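Local coordinates for protein MHC class I antigen (Ctenopharyngodon idella, PDB 5H5Z) that probably presents short peptides at the cell surface to T cells, as the heavy chain of a bony fish MHC class I complex with beta-2-microglobulin, at residues H3-Y9 with A23-D29; F18-T22 with A68-K73; G30-Y34 with P44-I49. One frame throughout, in Å; residues are numbered along the deposited sequence.

Interaction 1. Residues H3-Y9 with A23-D29; sequences HSLKYVY and AVGMVDD
H3 and S4 both reach for the carboxylate of D28, and each takes one of its oxygens. The imidazole ND1 of H3 donates to D28 OD2 at 2.7 Å, in the ring plane and on the syn lone pair, with ring and carboxylate only 5° from coplanar. The backbone N of S4 meets D28 OD1 at 2.9 Å, nearly end-on to the C-O bond, and D28 N returns a bond to S4 O. D28 thus closes the ladder with its side chain just where the strand gives way to a turn.

Further along, the two antiparallel strands bond in regular pairs: K6 N to M26 O and M26 N to K6 O, then V8 N to V24 O and V24 N to V8 O. A water adds to this, 3.0 Å from S4 OG, accepting from D29 N at 2.9 Å and donating weakly to M26 O. K6 runs its extended chain out to D29, where NZ forms a salt bridge with OD1 at 2.9 Å on the syn side.

The two faces differ. V8, V24 and M26 share one with K6; the bent end of M26 brings CE to 3.9 Å from V8 CG1, and beta-2-microglobulin packs against this side. L5, Y7 and Y9 point to the other, the floor of the groove. Y7 CD1 lies 3.7 Å from CA of G25, while Y9 CD1 touches A23 CB at 3.6 Å. Y7 OH bonds to the peptide backbone and Y9 OH to Y96.

The backbones of K6, V8, V24 and M26 pair, and the D28 carboxylate, accepting from both H3 and S4, would probably favour a protonated, positively charged H3.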
loop_
_atom_site.group_PDB
_atom_site.type_symbol
_atom_site.label_atom_id
_atom_site.label_comp_id
_atom_site.label_asym_id
_atom_site.label_seq_id
_atom_site.Cartn_x
_atom_site.Cartn_y
_atom_site.Cartn_z
ATOM N N HIS A 3 -6.769 -4.589 15.205
ATOM C CA HIS A 3 -7.204 -4.781 13.833
ATOM C C HIS A 3 -7.912 -3.539 13.365
ATOM O O HIS A 3 -8.386 -2.747 14.185
ATOM C CB HIS A 3 -8.128 -5.993 13.700
ATOM C CG HIS A 3 -7.482 -7.284 14.095
ATOM N ND1 HIS A 3 -6.496 -7.885 13.341
ATOM C CD2 HIS A 3 -7.661 -8.076 15.179
ATOM C CE1 HIS A 3 -6.102 -8.995 13.939
ATOM N NE2 HIS A 3 -6.794 -9.134 15.055
ATOM N N SER A 4 -7.980 -3.368 12.049
ATOM C CA SER A 4 -8.604 -2.185 11.469
ATOM C C SER A 4 -9.427 -2.508 10.233
ATOM O O SER A 4 -9.133 -3.460 9.505
ATOM C CB SER A 4 -7.536 -1.146 11.108
ATOM O OG SER A 4 -6.718 -1.623 10.051
ATOM N N LEU A 5 -10.456 -1.694 10.009
ATOM C CA LEU A 5 -11.267 -1.726 8.803
ATOM C C LEU A 5 -11.197 -0.334 8.185
ATOM O O LEU A 5 -11.426 0.662 8.879
ATOM C CB LEU A 5 -12.724 -2.098 9.140
ATOM C CG LEU A 5 -13.781 -1.961 8.034
ATOM C CD1 LEU A 5 -13.468 -2.801 6.802
ATOM C CD2 LEU A 5 -15.180 -2.283 8.563
ATOM N N LYS A 6 -10.857 -0.263 6.898
ATOM C CA LYS A 6 -10.702 1.022 6.211
ATOM C C LYS A 6 -11.260 0.981 4.797
ATOM O O LYS A 6 -11.147 -0.029 4.091
ATOM C CB LYS A 6 -9.224 1.439 6.129
ATOM C CG LYS A 6 -8.500 1.552 7.459
ATOM C CD LYS A 6 -7.018 1.791 7.231
ATOM C CE LYS A 6 -6.246 1.909 8.533
ATOM N NZ LYS A 6 -4.796 2.079 8.227
ATOM N N TYR A 7 -11.860 2.094 4.394
ATOM C CA TYR A 7 -12.301 2.272 3.021
ATOM C C TYR A 7 -11.590 3.464 2.418
ATOM O O TYR A 7 -11.415 4.488 3.076
ATOM C CB TYR A 7 -13.824 2.435 2.953
ATOM C CG TYR A 7 -14.531 1.142 3.266
ATOM C CD1 TYR A 7 -14.760 0.199 2.270
ATOM C CD2 TYR A 7 -14.948 0.849 4.565
ATOM C CE1 TYR A 7 -15.400 -1.001 2.548
ATOM C CE2 TYR A 7 -15.583 -0.350 4.855
ATOM C CZ TYR A 7 -15.807 -1.269 3.842
ATOM O OH TYR A 7 -16.431 -2.464 4.120
ATOM N N VAL A 8 -11.153 3.309 1.173
ATOM C CA VAL A 8 -10.537 4.412 0.430
ATOM C C VAL A 8 -11.265 4.584 -0.902
ATOM O O VAL A 8 -11.321 3.656 -1.711
ATOM C CB VAL A 8 -8.999 4.246 0.255
ATOM C CG1 VAL A 8 -8.288 4.340 1.602
ATOM C CG2 VAL A 8 -8.645 2.950 -0.458
ATOM N N TYR A 9 -11.873 5.754 -1.095
ATOM C CA TYR A 9 -12.604 6.055 -2.327
ATOM C C TYR A 9 -11.801 7.037 -3.174
ATOM O O TYR A 9 -11.314 8.049 -2.656
ATOM C CB TYR A 9 -13.945 6.730 -2.038
ATOM C CG TYR A 9 -14.971 5.971 -1.210
ATOM C CD1 TYR A 9 -14.812 4.617 -0.886
ATOM C CD2 TYR A 9 -16.121 6.623 -0.770
ATOM C CE1 TYR A 9 -15.770 3.947 -0.130
ATOM C CE2 TYR A 9 -17.089 5.960 -0.027
ATOM C CZ TYR A 9 -16.904 4.629 0.292
ATOM O OH TYR A 9 -17.865 3.995 1.040
ATOM N N ALA A 23 -13.504 2.252 -5.318
ATOM C CA ALA A 23 -13.498 2.037 -3.879
ATOM C C ALA A 23 -12.737 0.759 -3.559
ATOM O O ALA A 23 -12.925 -0.264 -4.222
ATOM C CB ALA A 23 -14.923 1.953 -3.346
ATOM N N VAL A 24 -11.862 0.838 -2.558
ATOM C CA VAL A 24 -11.161 -0.336 -2.021
ATOM C C VAL A 24 -11.416 -0.439 -0.511
ATOM O O VAL A 24 -11.343 0.557 0.209
ATOM C CB VAL A 24 -9.640 -0.268 -2.325
ATOM C CG1 VAL A 24 -8.854 -1.304 -1.526
ATOM C CG2 VAL A 24 -9.384 -0.430 -3.819
ATOM N N GLY A 25 -11.729 -1.642 -0.034
ATOM C CA GLY A 25 -11.867 -1.869 1.397
ATOM C C GLY A 25 -10.774 -2.789 1.889
ATOM O O GLY A 25 -10.388 -3.724 1.185
ATOM N N MET A 26 -10.283 -2.517 3.095
ATOM C CA MET A 26 -9.139 -3.221 3.657
ATOM C C MET A 26 -9.375 -3.603 5.113
ATOM O O MET A 26 -9.952 -2.828 5.881
ATOM C CB MET A 26 -7.888 -2.334 3.582
ATOM C CG MET A 26 -7.396 -2.034 2.176
ATOM S SD MET A 26 -6.142 -0.744 2.203
ATOM C CE MET A 26 -7.155 0.729 2.334
ATOM N N VAL A 27 -8.927 -4.800 5.486
ATOM C CA VAL A 27 -8.781 -5.158 6.887
ATOM C C VAL A 27 -7.292 -5.350 7.145
ATOM O O VAL A 27 -6.628 -6.095 6.413
ATOM C CB VAL A 27 -9.611 -6.410 7.249
ATOM C CG1 VAL A 27 -9.305 -6.908 8.662
ATOM C CG2 VAL A 27 -11.085 -6.078 7.132
ATOM N N ASP A 28 -6.774 -4.653 8.159
ATOM C CA ASP A 28 -5.334 -4.641 8.472
ATOM C C ASP A 28 -4.506 -4.276 7.239
ATOM O O ASP A 28 -3.436 -4.852 6.984
ATOM C CB ASP A 28 -4.893 -5.992 9.080
ATOM C CG ASP A 28 -5.572 -6.287 10.416
ATOM O OD1 ASP A 28 -6.375 -5.454 10.894
ATOM O OD2 ASP A 28 -5.302 -7.360 10.992
ATOM N N ASP A 29 -5.032 -3.318 6.475
ATOM C CA ASP A 29 -4.386 -2.780 5.270
ATOM C C ASP A 29 -4.233 -3.786 4.131
ATOM O O ASP A 29 -3.487 -3.550 3.176
ATOM C CB ASP A 29 -3.059 -2.101 5.634
ATOM C CG ASP A 29 -3.240 -1.013 6.677
ATOM O OD1 ASP A 29 -3.996 -0.057 6.409
ATOM O OD2 ASP A 29 -2.644 -1.116 7.767
HETATM O O HOH W 1 -7.352 -1.686 7.152
#

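Interaction 2. Residues F18-T22 with A68-K73; sequences FPEFT and AHQVFK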
loop_
_atom_site.group_PDB
_atom_site.type_symbol
_atom_site.label_atom_id
_atom_site.label_comp_id
_atom_site.label_asym_id
_atom_site.label_seq_id
_atom_site.Cartn_x
_atom_site.Cartn_y
_atom_site.Cartn_z
ATOM N N PHE A 18 -8.546 5.396 -15.933
ATOM C CA PHE A 18 -9.227 5.019 -14.691
ATOM C C PHE A 18 -10.716 5.396 -14.706
ATOM O O PHE A 18 -11.116 6.325 -15.413
ATOM C CB PHE A 18 -8.507 5.610 -13.468
ATOM C CG PHE A 18 -7.294 4.823 -13.034
ATOM C CD1 PHE A 18 -7.432 3.577 -12.422
ATOM C CD2 PHE A 18 -6.011 5.329 -13.229
ATOM C CE1 PHE A 18 -6.315 2.852 -12.022
ATOM C CE2 PHE A 18 -4.891 4.610 -12.830
ATOM C CZ PHE A 18 -5.042 3.370 -12.226
ATOM N N PRO A 19 -11.548 4.661 -13.934
ATOM C CA PRO A 19 -12.981 4.971 -13.849
ATOM C C PRO A 19 -13.265 6.261 -13.079
ATOM O O PRO A 19 -12.372 6.812 -12.435
ATOM C CB PRO A 19 -13.563 3.771 -13.086
ATOM C CG PRO A 19 -12.514 2.714 -13.127
ATOM C CD PRO A 19 -11.215 3.453 -13.155
ATOM N N GLU A 20 -14.512 6.729 -13.146
ATOM C CA GLU A 20 -14.938 7.915 -12.405
ATOM C C GLU A 20 -14.847 7.720 -10.897
ATOM O O GLU A 20 -14.549 8.658 -10.161
ATOM C CB GLU A 20 -16.372 8.278 -12.759
ATOM C CG GLU A 20 -16.509 9.168 -13.971
ATOM C CD GLU A 20 -17.914 9.700 -14.122
ATOM O OE1 GLU A 20 -18.088 10.934 -14.047
ATOM O OE2 GLU A 20 -18.844 8.885 -14.302
ATOM N N PHE A 21 -15.118 6.499 -10.448
ATOM C CA PHE A 21 -15.122 6.182 -9.030
ATOM C C PHE A 21 -14.487 4.822 -8.808
ATOM O O PHE A 21 -14.788 3.876 -9.532
ATOM C CB PHE A 21 -16.562 6.181 -8.496
ATOM C CG PHE A 21 -16.669 5.920 -7.021
ATOM C CD1 PHE A 21 -16.537 6.959 -6.107
ATOM C CD2 PHE A 21 -16.922 4.636 -6.545
ATOM C CE1 PHE A 21 -16.642 6.726 -4.746
ATOM C CE2 PHE A 21 -17.029 4.394 -5.180
ATOM C CZ PHE A 21 -16.888 5.442 -4.279
ATOM N N THR A 22 -13.611 4.740 -7.809
ATOM C CA THR A 22 -13.019 3.479 -7.370
ATOM C C THR A 22 -13.096 3.404 -5.844
ATOM O O THR A 22 -12.799 4.378 -5.153
ATOM C CB THR A 22 -11.540 3.358 -7.812
ATOM O OG1 THR A 22 -11.441 3.524 -9.231
ATOM C CG2 THR A 22 -10.956 1.998 -7.428
ATOM N N ALA A 68 -22.469 6.152 -3.585
ATOM C CA ALA A 68 -21.210 6.880 -3.363
ATOM C C ALA A 68 -20.659 7.506 -4.646
ATOM O O ALA A 68 -20.202 8.650 -4.633
ATOM C CB ALA A 68 -20.170 5.975 -2.723
ATOM N N HIS A 69 -20.707 6.750 -5.743
ATOM C CA HIS A 69 -20.322 7.242 -7.067
ATOM C C HIS A 69 -21.125 8.479 -7.479
ATOM O O HIS A 69 -20.548 9.487 -7.904
ATOM C CB HIS A 69 -20.459 6.122 -8.105
ATOM C CG HIS A 69 -20.486 6.594 -9.526
ATOM N ND1 HIS A 69 -19.487 7.369 -10.078
ATOM C CD2 HIS A 69 -21.386 6.384 -10.515
ATOM C CE1 HIS A 69 -19.773 7.619 -11.342
ATOM N NE2 HIS A 69 -20.921 7.035 -11.632
ATOM N N GLN A 70 -22.447 8.394 -7.343
ATOM C CA GLN A 70 -23.342 9.512 -7.656
ATOM C C GLN A 70 -22.959 10.757 -6.837
ATOM O O GLN A 70 -22.794 11.845 -7.395
ATOM C CB GLN A 70 -24.815 9.115 -7.438
ATOM C CG GLN A 70 -25.343 8.076 -8.436
ATOM C CD GLN A 70 -26.804 7.680 -8.221
ATOM O OE1 GLN A 70 -27.519 7.362 -9.175
ATOM N NE2 GLN A 70 -27.254 7.693 -6.967
ATOM N N VAL A 71 -22.783 10.577 -5.526
ATOM C CA VAL A 71 -22.424 11.668 -4.609
ATOM C C VAL A 71 -21.036 12.244 -4.913
ATOM O O VAL A 71 -20.833 13.462 -4.842
ATOM C CB VAL A 71 -22.517 11.232 -3.129
ATOM C CG1 VAL A 71 -22.023 12.332 -2.198
ATOM C CG2 VAL A 71 -23.949 10.852 -2.767
ATOM N N PHE A 72 -20.091 11.371 -5.257
ATOM C CA PHE A 72 -18.747 11.804 -5.651
ATOM C C PHE A 72 -18.731 12.643 -6.923
ATOM O O PHE A 72 -17.980 13.624 -7.006
ATOM C CB PHE A 72 -17.800 10.609 -5.783
ATOM C CG PHE A 72 -16.923 10.401 -4.584
ATOM C CD1 PHE A 72 -17.460 10.390 -3.298
ATOM C CD2 PHE A 72 -15.550 10.202 -4.741
ATOM C CE1 PHE A 72 -16.643 10.201 -2.192
ATOM C CE2 PHE A 72 -14.730 10.007 -3.638
ATOM C CZ PHE A 72 -15.277 10.013 -2.366
ATOM N N LYS A 73 -19.550 12.258 -7.903
ATOM C CA LYS A 73 -19.720 13.039 -9.135
ATOM C C LYS A 73 -20.193 14.454 -8.815
ATOM O O LYS A 73 -19.657 15.434 -9.333
ATOM C CB LYS A 73 -20.736 12.375 -10.067
ATOM C CG LYS A 73 -20.182 11.306 -10.995
ATOM C CD LYS A 73 -21.308 10.601 -11.751
ATOM C CE LYS A 73 -21.956 11.481 -12.812
ATOM N NZ LYS A 73 -21.074 11.692 -13.995
#
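F21 turns its edge to the face of F72 in a T-shaped stack, the planes at 89° and the centroids 5.1 Å apart, where the start of strand 21-27 meets helix 55-82. The leading atom is CE1 of F21, which stands over the rim of the F72 ring, 3.6 Å from CD2. With CG anti to the backbone N (chi1 -178°), F21 extends its ring toward the helix and lays one face along the backbone of A68 and H69, the N of H69 sitting over the ring centre. Y9 also meets F21 edge-to-face, while W92 does the same with F72, so the pair belongs to a larger aromatic cluster.

Two further contacts flank F21. One is apolar, the methyl CB of A68 meeting F21 CZ at 3.7 Å; the other comes from H69, which runs antiparallel past F21 and brings its ND1 to 3.5 Å from F21 CB.

Charged contact lies at the solvent-exposed side. E20, extended beyond CG, forms a salt bridge through OE1 to K73 NZ at 3.1 Å, the lysine coming in on the syn lone pair. K73 gets there by folding back at chi3 and chi4. The other carboxylate oxygen, E20 OE2, sits at the edge of the H69 ring, 3.4 Å from CE1, with the two planes turned 74° apart.

A68 and V71 touch the bound peptide from the helix. A helix lying across an antiparallel sheet is the build of the class I alpha 1/alpha 2 platform; in this chain F21 and F72 pack at that helix-to-sheet junction.

Interaction 3. Residues G30-Y34 with P44-I49; sequences GQFMY and PKTEWI
The outer edge of the MHC class I platform is where this contact lies: strand 30-36, bulged at F32 and M33 in a classic beta bulge opposite G25, meets the short edge strand and the helix that starts after it. One backbone bond ties them, from K45 N to F32 O at 2.7 Å; it is bent to 139°, and the donor stands above the carbonyl plane. M33 and P44 make the neighbouring antiparallel, non-hydrogen-bonded pair.

F32 packs against the start of the helix. Its CB lies 3.7 Å from CZ2 of W48, and with CG between the backbone N and the carbonyl carbon (chi1 78°) the ring is carried over toward W48 CH2 and I49. The two aromatic rings are 28° from parallel but slid apart, with little overlap. I49 closes in at the phenyl edge, its CG1 4.1 Å from F32 CD2.

T46 occupies the N-cap of the helix. Its OG1 accepts a weak bond from I49 N, and the same atom sits over the centre of the W48 ring; its methyl CG2 packs at 3.3 Å against Q31 O. K45 CG, anti to its carbonyl carbon, crosses the Q31 side chain at a slant and lies 4.1 Å from Y34 CB; bends at chi2 and chi3 curl the rest of the chain, and NZ makes a long, weak ion pair with D54 of beta-2-microglobulin.

A classic bulge beside an edge strand that runs into an N-capped short helix marks the outer edge of the alpha 1 half of this class I platform.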
loop_
_atom_site.group_PDB
_atom_site.type_symbol
_atom_site.label_atom_id
_atom_site.label_comp_id
_atom_site.label_asym_id
_atom_site.label_seq_id
_atom_site.Cartn_x
_atom_site.Cartn_y
_atom_site.Cartn_z
ATOM N N GLY A 30 -4.968 -4.891 4.225
ATOM C CA GLY A 30 -5.044 -5.879 3.158
ATOM C C GLY A 30 -6.410 -5.812 2.504
ATOM O O GLY A 30 -7.438 -5.892 3.187
ATOM N N GLN A 31 -6.427 -5.663 1.182
ATOM C CA GLN A 31 -7.676 -5.462 0.450
ATOM C C GLN A 31 -8.585 -6.686 0.510
ATOM O O GLN A 31 -8.134 -7.802 0.264
ATOM C CB GLN A 31 -7.412 -5.113 -1.017
ATOM C CG GLN A 31 -8.692 -5.121 -1.842
ATOM C CD GLN A 31 -8.479 -4.988 -3.338
ATOM O OE1 GLN A 31 -9.293 -4.369 -4.029
ATOM N NE2 GLN A 31 -7.410 -5.587 -3.853
ATOM N N PHE A 32 -9.861 -6.470 0.822
ATOM C CA PHE A 32 -10.849 -7.551 0.773
ATOM C C PHE A 32 -12.028 -7.241 -0.161
ATOM O O PHE A 32 -12.831 -8.124 -0.455
ATOM C CB PHE A 32 -11.339 -7.915 2.188
ATOM C CG PHE A 32 -12.350 -6.948 2.754
ATOM C CD1 PHE A 32 -11.937 -5.777 3.383
ATOM C CD2 PHE A 32 -13.718 -7.212 2.665
ATOM C CE1 PHE A 32 -12.860 -4.880 3.901
ATOM C CE2 PHE A 32 -14.654 -6.318 3.184
ATOM C CZ PHE A 32 -14.225 -5.149 3.803
ATOM N N MET A 33 -12.119 -5.994 -0.628
ATOM C CA MET A 33 -13.246 -5.539 -1.451
ATOM C C MET A 33 -12.762 -4.594 -2.545
ATOM O O MET A 33 -11.830 -3.816 -2.323
ATOM C CB MET A 33 -14.281 -4.840 -0.560
ATOM C CG MET A 33 -15.488 -4.243 -1.274
ATOM S SD MET A 33 -15.155 -2.628 -2.002
ATOM C CE MET A 33 -14.918 -1.625 -0.557
ATOM N N TYR A 34 -13.410 -4.659 -3.708
ATOM C CA TYR A 34 -13.195 -3.700 -4.795
ATOM C C TYR A 34 -14.530 -3.256 -5.410
ATOM O O TYR A 34 -15.453 -4.058 -5.524
ATOM C CB TYR A 34 -12.317 -4.315 -5.883
ATOM C CG TYR A 34 -12.078 -3.390 -7.053
ATOM C CD1 TYR A 34 -11.120 -2.384 -6.973
ATOM C CD2 TYR A 34 -12.819 -3.508 -8.231
ATOM C CE1 TYR A 34 -10.889 -1.529 -8.034
ATOM C CE2 TYR A 34 -12.596 -2.653 -9.299
ATOM C CZ TYR A 34 -11.628 -1.667 -9.192
ATOM O OH TYR A 34 -11.389 -0.814 -10.234
ATOM N N PRO A 44 -15.674 -9.450 -3.932
ATOM C CA PRO A 44 -14.754 -9.963 -2.915
ATOM C C PRO A 44 -13.321 -10.042 -3.423
ATOM O O PRO A 44 -13.101 -10.283 -4.611
ATOM C CB PRO A 44 -15.281 -11.378 -2.645
ATOM C CG PRO A 44 -16.009 -11.760 -3.888
ATOM C CD PRO A 44 -16.639 -10.484 -4.364
ATOM N N LYS A 45 -12.362 -9.853 -2.523
ATOM C CA LYS A 45 -10.954 -9.949 -2.895
ATOM C C LYS A 45 -10.132 -10.899 -2.015
ATOM O O LYS A 45 -8.941 -11.045 -2.235
ATOM C CB LYS A 45 -10.306 -8.557 -2.936
ATOM C CG LYS A 45 -10.861 -7.608 -3.999
ATOM C CD LYS A 45 -10.638 -8.085 -5.434
ATOM C CE LYS A 45 -9.158 -8.140 -5.799
ATOM N NZ LYS A 45 -8.940 -8.446 -7.239
ATOM N N THR A 46 -10.756 -11.535 -1.025
ATOM C CA THR A 46 -10.072 -12.555 -0.207
ATOM C C THR A 46 -10.919 -13.814 -0.077
ATOM O O THR A 46 -12.144 -13.757 -0.201
ATOM C CB THR A 46 -9.749 -12.067 1.222
ATOM O OG1 THR A 46 -10.969 -11.790 1.922
ATOM C CG2 THR A 46 -8.890 -10.828 1.206
ATOM N N GLU A 47 -10.267 -14.946 0.183
ATOM C CA GLU A 47 -10.983 -16.198 0.438
ATOM C C GLU A 47 -11.873 -16.110 1.677
ATOM O O GLU A 47 -12.974 -16.662 1.688
ATOM C CB GLU A 47 -10.013 -17.374 0.553
ATOM C CG GLU A 47 -9.348 -17.762 -0.761
ATOM C CD GLU A 47 -10.122 -18.808 -1.551
ATOM O OE1 GLU A 47 -11.306 -18.566 -1.872
ATOM O OE2 GLU A 47 -9.530 -19.867 -1.866
ATOM N N TRP A 48 -11.418 -15.402 2.711
ATOM C CA TRP A 48 -12.201 -15.342 3.953
ATOM C C TRP A 48 -13.523 -14.584 3.824
ATOM O O TRP A 48 -14.492 -14.943 4.491
ATOM C CB TRP A 48 -11.374 -14.884 5.163
ATOM C CG TRP A 48 -10.727 -13.533 5.048
ATOM C CD1 TRP A 48 -9.414 -13.276 4.755
ATOM C CD2 TRP A 48 -11.347 -12.260 5.265
ATOM N NE1 TRP A 48 -9.183 -11.920 4.758
ATOM C CE2 TRP A 48 -10.354 -11.273 5.061
ATOM C CE3 TRP A 48 -12.652 -11.852 5.586
ATOM C CZ2 TRP A 48 -10.622 -9.903 5.186
ATOM C CZ3 TRP A 48 -12.918 -10.492 5.709
ATOM C CH2 TRP A 48 -11.901 -9.531 5.505
ATOM N N ILE A 49 -13.573 -13.545 2.985
ATOM C CA ILE A 49 -14.843 -12.855 2.734
ATOM C C ILE A 49 -15.750 -13.677 1.810
ATOM O O ILE A 49 -16.967 -13.712 2.015
ATOM C CB ILE A 49 -14.676 -11.370 2.279
ATOM C CG1 ILE A 49 -16.012 -10.618 2.352
ATOM C CG2 ILE A 49 -14.062 -11.247 0.887
ATOM C CD1 ILE A 49 -16.489 -10.333 3.761
#

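All three contacts belong to the platform, and they share its antiparallel sheet. Interactions 1 and 2 both use strand 21-27 and meet where Y9 packs on F21 and F72; interaction 1 passes directly to interaction 3 through G25, whose backbone probably bonds to F32 and M33. Interaction 1 is mostly buried and works chiefly by strand-to-strand hydrogen bonds. Interaction 2, about 17 Å from it between centres, is largely aromatic, buried inside with a salt bridge between exposed residues, and joins sheet to helix. Interaction 3 is only partly buried, has a single backbone bond across it, and relies on side-chain packing at the sheet's edge.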